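Local coordinates for protein immunomodulatory active chitinase (Trichuris suis, PDB 6G9C) that belongs to glycosyl hydrolase family 18, has immunomodulatory activity, and probably binds and hydrolyses chitin, at residues Asn73-Val78 against Arg129-Ser134; Ser135-Leu140 against Ala172-Val177; Phe148-Glu153 against Leu165-Ile170. All blocks are in the same frame, centred on the assembly; numbering follows the deposited sequence.

Following the chain from the N terminus, Asn73-Val78 leaves strand 64-72 and meets Arg129-Ser134 of helix 126-142; contact 1 thus closes a loop of 50 intervening residues before contact 2 begins. The next turns of the same helix, Ser135-Leu140, open contact 2, which is completed by Ala172-Val177 on helix 160-181. Contact 3 is nested inside that loop, joining Phe148-Glu153, which begins on strand 147-151, to Leu165-Ile170 of helix 160-181. The three centres lie about 12 Å apart and touch one another: Ser135 reaches Val78, Arg129 forms a salt bridge with Glu169, and Phe148 packs on Leu136, Leu140 and Phe174. Together they join the Asn73-Val78 turn, two neighbouring outer helices and strand 147-151 of the barrel.

Contact 1 of 3, residues Asn73-Val78 against Arg129-Ser134; sequences NDDFTV and RAKFIS
Phe76 and Phe132 bring the backbones within 5.1 Å of each other, CA to CA, where a type I beta turn running from Asn73 to Phe76 sits beside helix 126-142. Phe76 O lies in the plane of the Phe132 ring at its edge and makes a CA-H...O contact with Phe132 CA (3.2 Å). This carbonyl is buried by the contact and has no hydrogen-bonding partner in the model. Farther along the ring, Val78 CG2 approaches Phe132 CE1 obliquely at 3.5 Å. Lys131, its extended chain turned away from its own backbone N by a chi1 of -173°, runs alongside Asp75 and Thr77: CE lies 3.2 Å from Asp75 O, and one water bridges that oxygen to Lys131 NZ. Asp75 OD2 stays 4.4 Å from Lys131 NZ, too far for a salt bridge. Instead, Asp75 OD1 grips the loop by accepting from Thr77 N at 3.0 Å, from above the carboxylate plane, and from Thr77 OG1 at 2.7 Å, on the syn side. The first of these bonds defines an Asx turn. A type I turn overlapped by an Asx turn, leading from strand 64-72 into strand 78-79, here packs a beta hairpin against an outer helix of the TIM barrel.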
loop_
_atom_site.group_PDB
_atom_site.type_symbol
_atom_site.label_atom_id
_atom_site.label_comp_id
_atom_site.label_asym_id
_atom_site.label_seq_id
_atom_site.Cartn_x
_atom_site.Cartn_y
_atom_site.Cartn_z
ATOM N N ASN A 73 -23.724 -8.645 9.263
ATOM C CA ASN A 73 -25.007 -8.083 9.640
ATOM C C ASN A 73 -26.120 -9.116 9.476
ATOM O O ASN A 73 -25.958 -10.157 8.834
ATOM C CB ASN A 73 -25.320 -6.851 8.794
ATOM C CG ASN A 73 -24.432 -5.680 9.126
ATOM O OD1 ASN A 73 -24.187 -5.382 10.300
ATOM N ND2 ASN A 73 -23.950 -4.996 8.096
ATOM N N ASP A 74 -27.275 -8.805 10.074
ATOM C CA ASP A 74 -28.416 -9.712 10.011
ATOM C C ASP A 74 -28.871 -9.958 8.581
ATOM O O ASP A 74 -29.380 -11.043 8.274
ATOM C CB ASP A 74 -29.573 -9.154 10.839
ATOM C CG ASP A 74 -29.265 -9.135 12.316
ATOM O OD1 ASP A 74 -28.229 -9.704 12.709
ATOM O OD2 ASP A 74 -30.050 -8.549 13.084
ATOM N N ASP A 75 -28.710 -8.975 7.697
ATOM C CA ASP A 75 -29.146 -9.114 6.315
ATOM C C ASP A 75 -28.092 -9.759 5.428
ATOM O O ASP A 75 -28.275 -9.801 4.205
ATOM C CB ASP A 75 -29.564 -7.755 5.740
ATOM C CG ASP A 75 -28.410 -6.766 5.631
ATOM O OD1 ASP A 75 -27.254 -7.117 5.955
ATOM O OD2 ASP A 75 -28.673 -5.619 5.215
ATOM N N PHE A 76 -26.993 -10.230 6.022
ATOM C CA PHE A 76 -25.900 -10.992 5.397
ATOM C C PHE A 76 -24.880 -10.096 4.701
ATOM O O PHE A 76 -24.007 -10.619 3.985
ATOM C CB PHE A 76 -26.410 -12.044 4.398
ATOM C CG PHE A 76 -27.549 -12.883 4.930
ATOM C CD1 PHE A 76 -27.503 -13.391 6.226
ATOM C CD2 PHE A 76 -28.653 -13.160 4.143
ATOM C CE1 PHE A 76 -28.543 -14.158 6.721
ATOM C CE2 PHE A 76 -29.695 -13.931 4.637
ATOM C CZ PHE A 76 -29.636 -14.426 5.931
ATOM N N THR A 77 -24.947 -8.778 4.870
ATOM C CA THR A 77 -23.912 -7.906 4.333
ATOM C C THR A 77 -22.760 -7.758 5.333
ATOM O O THR A 77 -22.900 -8.034 6.526
ATOM C CB THR A 77 -24.488 -6.534 3.976
ATOM O OG1 THR A 77 -25.015 -5.916 5.153
ATOM C CG2 THR A 77 -25.600 -6.660 2.922
ATOM N N VAL A 78 -21.602 -7.332 4.823
ATOM C CA VAL A 78 -20.370 -7.230 5.603
ATOM C C VAL A 78 -20.074 -5.766 5.902
ATOM O O VAL A 78 -20.297 -4.893 5.054
ATOM C CB VAL A 78 -19.187 -7.884 4.863
ATOM C CG1 VAL A 78 -17.884 -7.705 5.662
ATOM C CG2 VAL A 78 -19.460 -9.353 4.634
ATOM N N ARG A 129 -26.127 -16.878 0.187
ATOM C CA ARG A 129 -24.673 -16.887 0.088
ATOM C C ARG A 129 -24.181 -15.890 -0.957
ATOM O O ARG A 129 -23.139 -15.249 -0.768
ATOM C CB ARG A 129 -24.171 -18.300 -0.226
ATOM C CG ARG A 129 -24.572 -19.346 0.818
ATOM C CD ARG A 129 -23.933 -20.700 0.538
ATOM N NE ARG A 129 -24.341 -21.252 -0.762
ATOM C CZ ARG A 129 -25.287 -22.176 -0.950
ATOM N NH1 ARG A 129 -25.974 -22.690 0.073
ATOM N NH2 ARG A 129 -25.546 -22.600 -2.178
ATOM N N ALA A 130 -24.920 -15.740 -2.059
ATOM C CA ALA A 130 -24.516 -14.807 -3.109
ATOM C C ALA A 130 -24.581 -13.362 -2.627
ATOM O O ALA A 130 -23.718 -12.546 -2.975
ATOM C CB ALA A 130 -25.395 -14.997 -4.350
ATOM N N LYS A 131 -25.611 -13.021 -1.846
ATOM C CA LYS A 131 -25.693 -11.680 -1.283
ATOM C C LYS A 131 -24.503 -11.405 -0.377
ATOM O O LYS A 131 -23.854 -10.358 -0.477
ATOM C CB LYS A 131 -27.005 -11.506 -0.515
ATOM C CG LYS A 131 -27.222 -10.076 -0.065
ATOM C CD LYS A 131 -28.501 -9.912 0.729
ATOM C CE LYS A 131 -28.615 -8.489 1.254
ATOM N NZ LYS A 131 -29.949 -8.208 1.851
ATOM N N PHE A 132 -24.196 -12.349 0.515
ATOM C CA PHE A 132 -23.024 -12.216 1.377
ATOM C C PHE A 132 -21.738 -12.093 0.563
ATOM O O PHE A 132 -20.899 -11.223 0.831
ATOM C CB PHE A 132 -22.946 -13.412 2.323
ATOM C CG PHE A 132 -21.606 -13.577 2.975
ATOM C CD1 PHE A 132 -21.197 -12.698 3.955
ATOM C CD2 PHE A 132 -20.752 -14.604 2.601
ATOM C CE1 PHE A 132 -19.969 -12.834 4.561
ATOM C CE2 PHE A 132 -19.521 -14.747 3.203
ATOM C CZ PHE A 132 -19.127 -13.859 4.191
ATOM N N ILE A 133 -21.553 -12.976 -0.420
ATOM C CA ILE A 133 -20.294 -13.006 -1.172
ATOM C C ILE A 133 -20.076 -11.693 -1.926
ATOM O O ILE A 133 -18.963 -11.148 -1.941
ATOM C CB ILE A 133 -20.278 -14.220 -2.123
ATOM C CG1 ILE A 133 -20.057 -15.520 -1.347
ATOM C CG2 ILE A 133 -19.201 -14.069 -3.174
ATOM C CD1 ILE A 133 -20.334 -16.762 -2.181
ATOM N N SER A 134 -21.132 -11.164 -2.560
ATOM C CA SER A 134 -21.019 -9.876 -3.249
ATOM C C SER A 134 -20.656 -8.765 -2.274
ATOM O O SER A 134 -19.804 -7.917 -2.571
ATOM C CB SER A 134 -22.323 -9.534 -3.969
ATOM O OG SER A 134 -22.550 -10.422 -5.047
HETATM O O HOH W 1 -31.103 -10.225 3.879
#

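Contact 2 of 3, residues Ser135-Leu140 against Ala172-Val177; sequences SLVSFL and AKFEEV
Val137 is central to the meeting of Ser135-Leu140 with Ala172-Val177, touching Lys173, Phe174 and Val177. The two segment axes approach to 11.0 Å and cross at -48°, and the closest CA pair, Val137 with Phe174, is 7.6 Å apart.

In the aliphatic packing the two methyls of Val137 divide the work. CG1 meets Val177 CG2 tip to tip at 3.6 Å, while CG2 rests against Lys173 CG, 3.7 Å away, where the lysine side chain crosses obliquely.

Aromatic packing uses the same CG2 methyl, which lies near the plane of the Phe174 ring at its edge, 3.6 Å from Phe174 CE1. Phe174 leaves its helix at a slant to the partner, yet chi1 of -77° brings the ring across the gap. There Leu140 CD1 touches Phe174 CZ at 3.7 Å, the two side chains crossing at about a right angle. Phe148 of strand 147-151 packs on Leu136, Leu140 and Phe174 and so closes the barrel side of the cluster.

Polar interactions stay within one helix or go to other parts of the assembly. Beyond the Lys173 CG that meets Val137, a bend at chi2 (67°) turns the rest of the chain to Glu176, where NZ makes a 3.1 Å salt bridge with Glu176 OE1, on the syn side of the carboxylate. Ser138 OG is hydrogen-bonded to Thr181 O of the second subunit, and that Thr181 also packs on Val137 and Val177; Cys180 beside it is known to form an interchain disulphide.

With no hydrogen bond between them, these two segments meet through apolar contact alone, although the Arg129-Glu169 salt bridge joins the same helices farther along; the seam continues into the dimer interface.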
loop_
_atom_site.group_PDB
_atom_site.type_symbol
_atom_site.label_atom_id
_atom_site.label_comp_id
_atom_site.label_asym_id
_atom_site.label_seq_id
_atom_site.Cartn_x
_atom_site.Cartn_y
_atom_site.Cartn_z
ATOM N N SER A 135 -21.296 -8.759 -1.102
ATOM C CA SER A 135 -20.980 -7.771 -0.077
ATOM C C SER A 135 -19.539 -7.907 0.395
ATOM O O SER A 135 -18.836 -6.907 0.581
ATOM C CB SER A 135 -21.943 -7.926 1.098
ATOM O OG SER A 135 -21.676 -6.960 2.097
ATOM N N LEU A 136 -19.086 -9.139 0.604
ATOM C CA LEU A 136 -17.738 -9.368 1.111
ATOM C C LEU A 136 -16.684 -8.949 0.090
ATOM O O LEU A 136 -15.699 -8.278 0.431
ATOM C CB LEU A 136 -17.591 -10.843 1.467
ATOM C CG LEU A 136 -16.172 -11.313 1.716
ATOM C CD1 LEU A 136 -15.659 -10.709 3.023
ATOM C CD2 LEU A 136 -16.090 -12.827 1.746
ATOM N N VAL A 137 -16.878 -9.338 -1.173
ATOM C CA VAL A 137 -15.891 -9.024 -2.205
ATOM C C VAL A 137 -15.725 -7.520 -2.340
ATOM O O VAL A 137 -14.595 -7.006 -2.439
ATOM C CB VAL A 137 -16.285 -9.682 -3.539
ATOM C CG1 VAL A 137 -15.721 -8.898 -4.697
ATOM C CG2 VAL A 137 -15.779 -11.103 -3.573
ATOM N N SER A 138 -16.839 -6.787 -2.292
ATOM C CA SER A 138 -16.770 -5.330 -2.330
ATOM C C SER A 138 -16.010 -4.786 -1.126
ATOM O O SER A 138 -15.140 -3.920 -1.270
ATOM C CB SER A 138 -18.178 -4.738 -2.397
ATOM O OG SER A 138 -18.850 -5.171 -3.569
ATOM N N PHE A 139 -16.320 -5.293 0.071
ATOM C CA PHE A 139 -15.670 -4.799 1.282
ATOM C C PHE A 139 -14.176 -5.081 1.258
ATOM O O PHE A 139 -13.372 -4.235 1.664
ATOM C CB PHE A 139 -16.310 -5.438 2.521
ATOM C CG PHE A 139 -15.955 -4.754 3.813
ATOM C CD1 PHE A 139 -16.644 -3.627 4.230
ATOM C CD2 PHE A 139 -14.931 -5.248 4.618
ATOM C CE1 PHE A 139 -16.320 -2.997 5.435
ATOM C CE2 PHE A 139 -14.595 -4.624 5.823
ATOM C CZ PHE A 139 -15.286 -3.500 6.232
ATOM N N LEU A 140 -13.790 -6.270 0.785
ATOM C CA LEU A 140 -12.378 -6.635 0.726
ATOM C C LEU A 140 -11.612 -5.703 -0.202
ATOM O O LEU A 140 -10.561 -5.165 0.170
ATOM C CB LEU A 140 -12.226 -8.088 0.271
ATOM C CG LEU A 140 -12.662 -9.181 1.262
ATOM C CD1 LEU A 140 -12.681 -10.547 0.577
ATOM C CD2 LEU A 140 -11.795 -9.191 2.540
ATOM N N ALA A 172 -14.908 -19.418 -6.186
ATOM C CA ALA A 172 -15.328 -19.139 -7.556
ATOM C C ALA A 172 -15.454 -17.640 -7.796
ATOM O O ALA A 172 -15.031 -17.132 -8.845
ATOM C CB ALA A 172 -16.658 -19.844 -7.857
ATOM N N LYS A 173 -16.062 -16.920 -6.851
ATOM C CA LYS A 173 -16.182 -15.472 -6.996
ATOM C C LYS A 173 -14.815 -14.811 -6.992
ATOM O O LYS A 173 -14.558 -13.897 -7.791
ATOM C CB LYS A 173 -17.033 -14.884 -5.874
ATOM C CG LYS A 173 -17.317 -13.396 -6.041
ATOM C CD LYS A 173 -18.206 -13.165 -7.258
ATOM C CE LYS A 173 -18.987 -11.864 -7.154
ATOM N NZ LYS A 173 -19.304 -11.256 -8.479
ATOM N N PHE A 174 -13.931 -15.254 -6.091
ATOM C CA PHE A 174 -12.589 -14.670 -6.013
ATOM C C PHE A 174 -11.860 -14.839 -7.342
ATOM O O PHE A 174 -11.199 -13.911 -7.827
ATOM C CB PHE A 174 -11.785 -15.307 -4.867
ATOM C CG PHE A 174 -12.153 -14.804 -3.477
ATOM C CD1 PHE A 174 -13.242 -13.961 -3.276
ATOM C CD2 PHE A 174 -11.391 -15.170 -2.367
ATOM C CE1 PHE A 174 -13.565 -13.502 -1.998
ATOM C CE2 PHE A 174 -11.716 -14.719 -1.089
ATOM C CZ PHE A 174 -12.810 -13.891 -0.908
ATOM N N GLU A 175 -11.998 -16.011 -7.966
ATOM C CA GLU A 175 -11.371 -16.240 -9.266
ATOM C C GLU A 175 -11.972 -15.342 -10.341
ATOM O O GLU A 175 -11.249 -14.812 -11.195
ATOM C CB GLU A 175 -11.506 -17.718 -9.648
ATOM C CG GLU A 175 -10.618 -18.619 -8.791
ATOM C CD GLU A 175 -10.938 -20.088 -8.935
ATOM O OE1 GLU A 175 -12.049 -20.421 -9.399
ATOM O OE2 GLU A 175 -10.074 -20.912 -8.574
ATOM N N GLU A 176 -13.296 -15.168 -10.323
ATOM C CA GLU A 176 -13.944 -14.312 -11.311
ATOM C C GLU A 176 -13.561 -12.849 -11.101
ATOM O O GLU A 176 -13.334 -12.104 -12.066
ATOM C CB GLU A 176 -15.460 -14.500 -11.232
ATOM C CG GLU A 176 -16.285 -13.536 -12.077
ATOM C CD GLU A 176 -17.540 -13.052 -11.352
ATOM O OE1 GLU A 176 -17.579 -11.867 -10.943
ATOM O OE2 GLU A 176 -18.479 -13.860 -11.178
ATOM N N VAL A 177 -13.494 -12.420 -9.846
ATOM C CA VAL A 177 -13.091 -11.048 -9.549
ATOM C C VAL A 177 -11.670 -10.795 -10.034
ATOM O O VAL A 177 -11.372 -9.734 -10.603
ATOM C CB VAL A 177 -13.255 -10.772 -8.043
ATOM C CG1 VAL A 177 -12.495 -9.524 -7.618
ATOM C CG2 VAL A 177 -14.736 -10.643 -7.717
#

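Contact 3 of 3, residues Phe148-Glu153 against Leu165-Ile170; sequences FDLDWE and LLCQEI. With EDO (1,2-ethanediol), chain E.
Phe148, Leu150 and Trp152 each hold CG anti to the backbone N, with chi1 of 176° to 178°, and these torsions extend alternate side chains of Phe148-Trp152 toward Ile170, Leu166 and Cys167. In this beta-alpha unit of the TIM barrel, strand and helix segments run antiparallel (175°) with axes 11.6 Å apart, a gap filled by side chains. Leu150 CD2 takes the middle, reaching Leu166 CD2 tip to tip at 4.0 Å and Cys167 SG at the same distance of 4.0 Å. Leu166 CD2 also lies at the edge of the Trp152 indole, near its plane and 4.1 Å from CZ3. At the other end Ile170 CD1 approaches Phe148 CE2 at 4.0 Å, the side chains crossing at about a right angle. Every distance is near van der Waals separation and no hydrogen bond crosses. Phe119 stacks on the Trp152 ring, and Phe188 of strand 187-193 packs on Phe148, Cys167 and Ile170. The alternating residues Asp149, Asp151 and Glu153 face away from the helix and form the DxDxE signature of family 18 chitinases. On that side, a 1,2-ethanediol, probably from the crystallisation liquor, donates from O1 to Glu153 OE2 at 2.6 Å.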
loop_
_atom_site.group_PDB
_atom_site.type_symbol
_atom_site.label_atom_id
_atom_site.label_comp_id
_atom_site.label_asym_id
_atom_site.label_seq_id
_atom_site.Cartn_x
_atom_site.Cartn_y
_atom_site.Cartn_z
ATOM N N PHE A 148 -9.426 -13.395 2.566
ATOM C CA PHE A 148 -10.544 -13.594 3.473
ATOM C C PHE A 148 -10.290 -14.837 4.310
ATOM O O PHE A 148 -9.847 -15.863 3.784
ATOM C CB PHE A 148 -11.859 -13.760 2.693
ATOM C CG PHE A 148 -13.039 -14.071 3.567
ATOM C CD1 PHE A 148 -13.381 -13.225 4.604
ATOM C CD2 PHE A 148 -13.810 -15.206 3.343
ATOM C CE1 PHE A 148 -14.484 -13.499 5.417
ATOM C CE2 PHE A 148 -14.913 -15.494 4.147
ATOM C CZ PHE A 148 -15.249 -14.636 5.188
ATOM N N ASP A 149 -10.576 -14.743 5.610
ATOM C CA ASP A 149 -10.399 -15.843 6.558
ATOM C C ASP A 149 -11.739 -16.112 7.240
ATOM O O ASP A 149 -12.246 -15.264 7.988
ATOM C CB ASP A 149 -9.296 -15.493 7.571
ATOM C CG ASP A 149 -9.140 -16.540 8.648
ATOM O OD1 ASP A 149 -8.863 -17.712 8.302
ATOM O OD2 ASP A 149 -9.279 -16.186 9.840
ATOM N N LEU A 150 -12.329 -17.276 6.949
ATOM C CA LEU A 150 -13.655 -17.637 7.435
ATOM C C LEU A 150 -13.522 -18.342 8.782
ATOM O O LEU A 150 -12.934 -19.423 8.855
ATOM C CB LEU A 150 -14.354 -18.538 6.412
ATOM C CG LEU A 150 -15.744 -19.067 6.764
ATOM C CD1 LEU A 150 -16.701 -17.921 7.070
ATOM C CD2 LEU A 150 -16.259 -19.910 5.597
ATOM N N ASP A 151 -14.063 -17.728 9.843
ATOM C CA ASP A 151 -13.938 -18.276 11.194
ATOM C C ASP A 151 -15.303 -18.597 11.781
ATOM O O ASP A 151 -15.644 -18.141 12.875
ATOM C CB ASP A 151 -13.197 -17.303 12.124
ATOM C CG ASP A 151 -11.790 -16.978 11.645
ATOM O OD1 ASP A 151 -11.309 -17.630 10.690
ATOM O OD2 ASP A 151 -11.149 -16.073 12.239
ATOM N N TRP A 152 -16.107 -19.365 11.052
ATOM C CA TRP A 152 -17.384 -19.845 11.564
ATOM C C TRP A 152 -17.120 -20.910 12.626
ATOM O O TRP A 152 -16.515 -21.946 12.327
ATOM C CB TRP A 152 -18.183 -20.398 10.382
ATOM C CG TRP A 152 -19.527 -21.006 10.618
ATOM C CD1 TRP A 152 -20.098 -21.366 11.807
ATOM C CD2 TRP A 152 -20.458 -21.365 9.594
ATOM N NE1 TRP A 152 -21.351 -21.920 11.578
ATOM C CE2 TRP A 152 -21.592 -21.926 10.227
ATOM C CE3 TRP A 152 -20.446 -21.254 8.200
ATOM C CZ2 TRP A 152 -22.705 -22.382 9.510
ATOM C CZ3 TRP A 152 -21.557 -21.705 7.481
ATOM C CH2 TRP A 152 -22.670 -22.262 8.142
ATOM N N GLU A 153 -17.567 -20.671 13.861
ATOM C CA GLU A 153 -17.247 -21.556 14.990
ATOM C C GLU A 153 -18.523 -22.106 15.630
ATOM O O GLU A 153 -19.044 -21.511 16.577
ATOM C CB GLU A 153 -16.381 -20.784 16.029
ATOM C CG GLU A 153 -15.084 -20.247 15.417
ATOM C CD GLU A 153 -14.177 -19.547 16.432
ATOM O OE1 GLU A 153 -14.373 -19.712 17.660
ATOM O OE2 GLU A 153 -13.266 -18.838 15.970
ATOM N N LEU A 165 -20.576 -25.611 0.163
ATOM C CA LEU A 165 -21.081 -24.773 -0.922
ATOM C C LEU A 165 -20.616 -23.330 -0.754
ATOM O O LEU A 165 -20.130 -22.704 -1.704
ATOM C CB LEU A 165 -22.603 -24.845 -0.972
ATOM C CG LEU A 165 -23.193 -26.115 -1.595
ATOM C CD1 LEU A 165 -24.669 -26.263 -1.232
ATOM C CD2 LEU A 165 -22.990 -26.161 -3.114
ATOM N N LEU A 166 -20.757 -22.786 0.457
ATOM C CA LEU A 166 -20.255 -21.442 0.725
ATOM C C LEU A 166 -18.783 -21.309 0.328
ATOM O O LEU A 166 -18.398 -20.361 -0.372
ATOM C CB LEU A 166 -20.458 -21.101 2.203
ATOM C CG LEU A 166 -19.845 -19.789 2.704
ATOM C CD1 LEU A 166 -20.489 -18.602 2.021
ATOM C CD2 LEU A 166 -20.006 -19.687 4.207
ATOM N N CYS A 167 -17.945 -22.266 0.740
ATOM C CA CYS A 167 -16.517 -22.164 0.431
ATOM C C CYS A 167 -16.243 -22.316 -1.065
ATOM O O CYS A 167 -15.416 -21.584 -1.621
ATOM C CB CYS A 167 -15.724 -23.193 1.231
ATOM S SG CYS A 167 -15.680 -22.846 2.996
ATOM N N GLN A 168 -16.931 -23.242 -1.742
ATOM C CA GLN A 168 -16.734 -23.381 -3.179
ATOM C C GLN A 168 -17.153 -22.111 -3.911
ATOM O O GLN A 168 -16.488 -21.685 -4.864
ATOM C CB GLN A 168 -17.524 -24.589 -3.704
ATOM C CG GLN A 168 -17.005 -25.926 -3.188
ATOM C CD GLN A 168 -17.957 -27.062 -3.499
ATOM O OE1 GLN A 168 -19.163 -26.848 -3.629
ATOM N NE2 GLN A 168 -17.419 -28.271 -3.642
ATOM N N GLU A 169 -18.261 -21.491 -3.479
ATOM C CA GLU A 169 -18.753 -20.289 -4.151
ATOM C C GLU A 169 -17.872 -19.067 -3.863
ATOM O O GLU A 169 -17.696 -18.213 -4.745
ATOM C CB GLU A 169 -20.205 -20.032 -3.747
ATOM C CG GLU A 169 -21.177 -21.070 -4.369
ATOM C CD GLU A 169 -22.525 -21.169 -3.662
ATOM O OE1 GLU A 169 -22.896 -20.246 -2.907
ATOM O OE2 GLU A 169 -23.218 -22.189 -3.866
ATOM N N ILE A 170 -17.329 -18.952 -2.644
ATOM C CA ILE A 170 -16.382 -17.866 -2.348
ATOM C C ILE A 170 -15.193 -17.931 -3.297
ATOM O O ILE A 170 -14.834 -16.939 -3.946
ATOM C CB ILE A 170 -15.913 -17.912 -0.880
ATOM C CG1 ILE A 170 -17.000 -17.399 0.076
ATOM C CG2 ILE A 170 -14.588 -17.074 -0.682
ATOM C CD1 ILE A 170 -16.786 -17.834 1.544
HETATM C C1 EDO E . -10.630 -16.905 15.881
HETATM O O1 EDO E . -11.366 -17.395 17.034
HETATM C C2 EDO E . -9.511 -17.859 15.447
HETATM O O2 EDO E . -8.666 -18.167 16.583
#